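Local coordinates for Aar187cp (Eremothecium gossypii, PDB 3ZIL), which is Wpl1, a cohesin-associated protein that probably regulates the establishment of sister chromatid cohesion, seen here as its helical Wap1 domain, at residues V165-S177 against E206-S218. Sequence-based numbering, arbitrary orientation.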
# COMPACT_ATOMS: atom_id res chain seq x y z
N VAL A 165 -1.92 -3.83 -12.40
CA VAL A 165 -3.02 -4.82 -12.60
C VAL A 165 -4.35 -4.04 -12.72
O VAL A 165 -4.69 -3.21 -11.86
CB VAL A 165 -3.06 -5.86 -11.43
CG1 VAL A 165 -4.17 -6.87 -11.64
CG2 VAL A 165 -1.71 -6.57 -11.32
N TYR A 166 -5.10 -4.28 -13.77
CA TYR A 166 -6.31 -3.55 -14.03
C TYR A 166 -7.33 -3.79 -12.90
O TYR A 166 -7.65 -4.97 -12.59
CB TYR A 166 -6.90 -4.02 -15.32
CG TYR A 166 -8.25 -3.37 -15.57
CD1 TYR A 166 -8.33 -2.03 -15.97
CD2 TYR A 166 -9.44 -4.10 -15.39
CE1 TYR A 166 -9.58 -1.43 -16.20
CE2 TYR A 166 -10.69 -3.51 -15.59
CZ TYR A 166 -10.75 -2.17 -15.99
OH TYR A 166 -12.00 -1.59 -16.21
N GLY A 167 -7.79 -2.71 -12.26
CA GLY A 167 -8.88 -2.81 -11.26
C GLY A 167 -8.32 -3.01 -9.84
O GLY A 167 -9.09 -2.97 -8.87
N ALA A 168 -7.00 -3.14 -9.72
CA ALA A 168 -6.27 -3.43 -8.41
C ALA A 168 -6.38 -2.30 -7.42
O ALA A 168 -6.64 -2.48 -6.20
CB ALA A 168 -4.79 -3.73 -8.69
N VAL A 169 -6.16 -1.10 -7.92
CA VAL A 169 -6.07 0.05 -6.96
C VAL A 169 -7.46 0.33 -6.23
O VAL A 169 -7.53 0.39 -5.00
CB VAL A 169 -5.47 1.26 -7.68
CG1 VAL A 169 -5.60 2.57 -6.86
CG2 VAL A 169 -4.00 1.00 -8.05
N PRO A 170 -8.56 0.39 -6.98
CA PRO A 170 -9.80 0.57 -6.22
C PRO A 170 -10.20 -0.69 -5.45
O PRO A 170 -10.82 -0.54 -4.40
CB PRO A 170 -10.89 0.81 -7.31
CG PRO A 170 -10.23 0.76 -8.65
CD PRO A 170 -8.73 0.51 -8.45
N ALA A 171 -9.90 -1.91 -5.95
CA ALA A 171 -10.36 -3.10 -5.25
C ALA A 171 -9.57 -3.22 -3.92
O ALA A 171 -10.13 -3.59 -2.88
CB ALA A 171 -10.20 -4.38 -6.08
N LEU A 172 -8.31 -2.84 -3.93
CA LEU A 172 -7.55 -2.90 -2.66
C LEU A 172 -8.03 -1.87 -1.62
O LEU A 172 -7.98 -2.12 -0.38
CB LEU A 172 -6.09 -2.79 -2.92
CG LEU A 172 -5.45 -4.01 -3.58
CD1 LEU A 172 -4.14 -3.59 -4.24
CD2 LEU A 172 -5.25 -5.21 -2.58
N ALA A 173 -8.39 -0.69 -2.13
CA ALA A 173 -8.88 0.40 -1.30
C ALA A 173 -10.21 -0.11 -0.66
O ALA A 173 -10.39 -0.02 0.58
CB ALA A 173 -9.09 1.68 -2.11
N ARG A 174 -11.09 -0.71 -1.47
CA ARG A 174 -12.35 -1.27 -0.93
C ARG A 174 -12.06 -2.32 0.16
O ARG A 174 -12.71 -2.31 1.19
CB ARG A 174 -13.27 -1.85 -1.99
CG ARG A 174 -13.89 -0.81 -2.93
CD ARG A 174 -15.00 -1.44 -3.76
NE ARG A 174 -14.57 -2.63 -4.58
CZ ARG A 174 -14.02 -2.54 -5.83
NH1 ARG A 174 -13.73 -1.38 -6.40
NH2 ARG A 174 -13.69 -3.62 -6.51
N LEU A 175 -11.05 -3.17 -0.05
CA LEU A 175 -10.64 -4.20 0.93
C LEU A 175 -10.19 -3.55 2.25
O LEU A 175 -10.62 -3.94 3.31
CB LEU A 175 -9.46 -5.05 0.37
CG LEU A 175 -8.85 -6.10 1.33
CD1 LEU A 175 -9.80 -7.31 1.64
CD2 LEU A 175 -7.49 -6.62 0.83
N ILE A 176 -9.36 -2.51 2.18
CA ILE A 176 -8.97 -1.79 3.42
C ILE A 176 -10.18 -1.22 4.14
O ILE A 176 -10.24 -1.34 5.36
CB ILE A 176 -7.93 -0.72 3.12
CG1 ILE A 176 -6.62 -1.43 2.56
CG2 ILE A 176 -7.64 0.21 4.32
CD1 ILE A 176 -5.79 -0.48 1.69
N SER A 177 -11.15 -0.65 3.42
CA SER A 177 -12.26 0.06 4.03
C SER A 177 -13.22 -0.90 4.71
O SER A 177 -14.01 -0.49 5.55
CB SER A 177 -13.05 0.91 2.99
OG SER A 177 -13.81 -0.06 2.25
N GLU A 206 -10.06 5.20 -11.89
CA GLU A 206 -9.79 4.18 -10.80
C GLU A 206 -9.12 4.84 -9.60
O GLU A 206 -9.50 4.61 -8.44
CB GLU A 206 -8.86 3.08 -11.29
CG GLU A 206 -9.55 2.02 -12.17
CD GLU A 206 -8.60 0.86 -12.48
OE1 GLU A 206 -7.96 0.25 -11.57
OE2 GLU A 206 -8.42 0.58 -13.66
N TYR A 207 -8.14 5.71 -9.90
CA TYR A 207 -7.45 6.46 -8.84
C TYR A 207 -8.41 7.38 -8.05
O TYR A 207 -8.32 7.41 -6.82
CB TYR A 207 -6.16 7.20 -9.27
CG TYR A 207 -5.14 6.35 -9.97
CD1 TYR A 207 -5.23 4.94 -9.99
CD2 TYR A 207 -4.08 6.94 -10.66
CE1 TYR A 207 -4.28 4.18 -10.69
CE2 TYR A 207 -3.15 6.16 -11.39
CZ TYR A 207 -3.25 4.79 -11.39
OH TYR A 207 -2.31 4.01 -12.09
N ALA A 208 -9.30 8.09 -8.75
CA ALA A 208 -10.37 8.84 -8.12
C ALA A 208 -11.20 8.01 -7.14
O ALA A 208 -11.35 8.41 -5.98
CB ALA A 208 -11.24 9.59 -9.14
N GLN A 209 -11.70 6.83 -7.61
CA GLN A 209 -12.44 5.90 -6.76
C GLN A 209 -11.73 5.51 -5.53
O GLN A 209 -12.32 5.55 -4.42
CB GLN A 209 -12.79 4.57 -7.53
CG GLN A 209 -13.65 4.86 -8.74
CD GLN A 209 -13.94 3.62 -9.55
OE1 GLN A 209 -14.16 2.53 -8.98
NE2 GLN A 209 -13.87 3.75 -10.88
N ALA A 210 -10.48 5.06 -5.70
CA ALA A 210 -9.68 4.60 -4.60
C ALA A 210 -9.44 5.76 -3.60
O ALA A 210 -9.46 5.57 -2.36
CB ALA A 210 -8.30 4.07 -5.11
N PHE A 211 -9.11 6.93 -4.13
CA PHE A 211 -8.88 8.06 -3.23
C PHE A 211 -10.19 8.38 -2.39
O PHE A 211 -10.16 8.52 -1.18
CB PHE A 211 -8.46 9.29 -4.03
CG PHE A 211 -8.43 10.56 -3.22
CD1 PHE A 211 -7.39 10.84 -2.37
CD2 PHE A 211 -9.56 11.46 -3.26
CE1 PHE A 211 -7.39 12.01 -1.60
CE2 PHE A 211 -9.54 12.64 -2.50
CZ PHE A 211 -8.48 12.90 -1.65
N GLN A 212 -11.32 8.39 -3.05
CA GLN A 212 -12.57 8.66 -2.31
C GLN A 212 -12.79 7.56 -1.26
O GLN A 212 -13.32 7.83 -0.17
CB GLN A 212 -13.70 8.74 -3.29
CG GLN A 212 -13.48 9.96 -4.21
CD GLN A 212 -14.42 10.02 -5.39
OE1 GLN A 212 -15.45 9.31 -5.42
NE2 GLN A 212 -14.06 10.83 -6.42
N THR A 213 -12.38 6.33 -1.56
CA THR A 213 -12.56 5.31 -0.59
C THR A 213 -11.67 5.51 0.60
O THR A 213 -12.14 5.42 1.73
CB THR A 213 -12.34 3.94 -1.17
OG1 THR A 213 -13.31 3.75 -2.19
CG2 THR A 213 -12.49 2.87 -0.14
N LEU A 214 -10.40 5.77 0.36
CA LEU A 214 -9.44 5.89 1.47
C LEU A 214 -9.74 7.17 2.25
O LEU A 214 -9.64 7.20 3.47
CB LEU A 214 -8.00 5.89 0.93
CG LEU A 214 -7.57 4.61 0.21
CD1 LEU A 214 -6.12 4.87 -0.19
CD2 LEU A 214 -7.63 3.40 1.17
N ALA A 215 -10.18 8.20 1.54
CA ALA A 215 -10.47 9.49 2.22
C ALA A 215 -11.73 9.34 3.13
O ALA A 215 -11.89 10.13 4.07
CB ALA A 215 -10.67 10.57 1.20
N GLY A 216 -12.55 8.30 2.86
CA GLY A 216 -13.74 7.95 3.66
C GLY A 216 -13.50 7.03 4.86
O GLY A 216 -14.45 6.67 5.57
N LEU A 217 -12.24 6.66 5.13
CA LEU A 217 -11.93 5.72 6.22
C LEU A 217 -12.08 6.42 7.57
O LEU A 217 -12.03 7.66 7.62
CB LEU A 217 -10.44 5.27 6.14
CG LEU A 217 -10.11 4.37 4.93
CD1 LEU A 217 -8.57 4.09 4.77
CD2 LEU A 217 -10.88 3.05 4.98
N SER A 218 -12.10 5.65 8.65
CA SER A 218 -12.13 6.27 9.98
C SER A 218 -10.93 7.22 10.16
O SER A 218 -9.87 7.02 9.50
CB SER A 218 -12.14 5.22 11.06
OG SER A 218 -10.92 4.47 11.10
O HOH W 1 -12.06 2.19 -4.42
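Y166 and G167 meet the carboxylate of E206 where two neighbouring helices of the all-helical Wap1 domain start to pack in parallel; their axes, 8.1 Å apart, differ in direction by 12°, and helix 185-193 lies between them in sequence. CE1 of the Y166 ring comes obliquely to E206 OE2, with the ring and carboxylate planes 84° apart. G167, at the N-cap position, gives its backbone N-H to E206 OE1 in a weak, bent bond (3.0 Å, 128°). With CG of E206 anti to its carbonyl carbon and the chain extended beyond, the carboxylate lies near the start of helix 168-178, which would probably favour its negative charge. V169 sends CG1 against A210 CB (3.6 Å) and the Y207 ring, whose hydroxyl is tied to V196 N; L191 of helix 185-193 packs on the same valine. The P170 ring crosses the E206 side chain at a slant, its CD 3.2 Å from E206 OE1, and P170 O accepts a hydrogen bond from a water also hydrogen-bonded to T213 OG1 (3.0 Å), bridging the helices. The backbones come closest at P170 and A210, whose CA atoms are 4.3 Å apart; the small A173 and A210 side chains are consistent with so short a spacing. A173 CB rests on A210 CA and meets L214 CD2 at 4.0 Å. I176 CG2 then touches L217 CD1. S177 ends the row, its OG turned back to bond R174 O, while L217 CD2 presses on S177 CA at 3.4 Å.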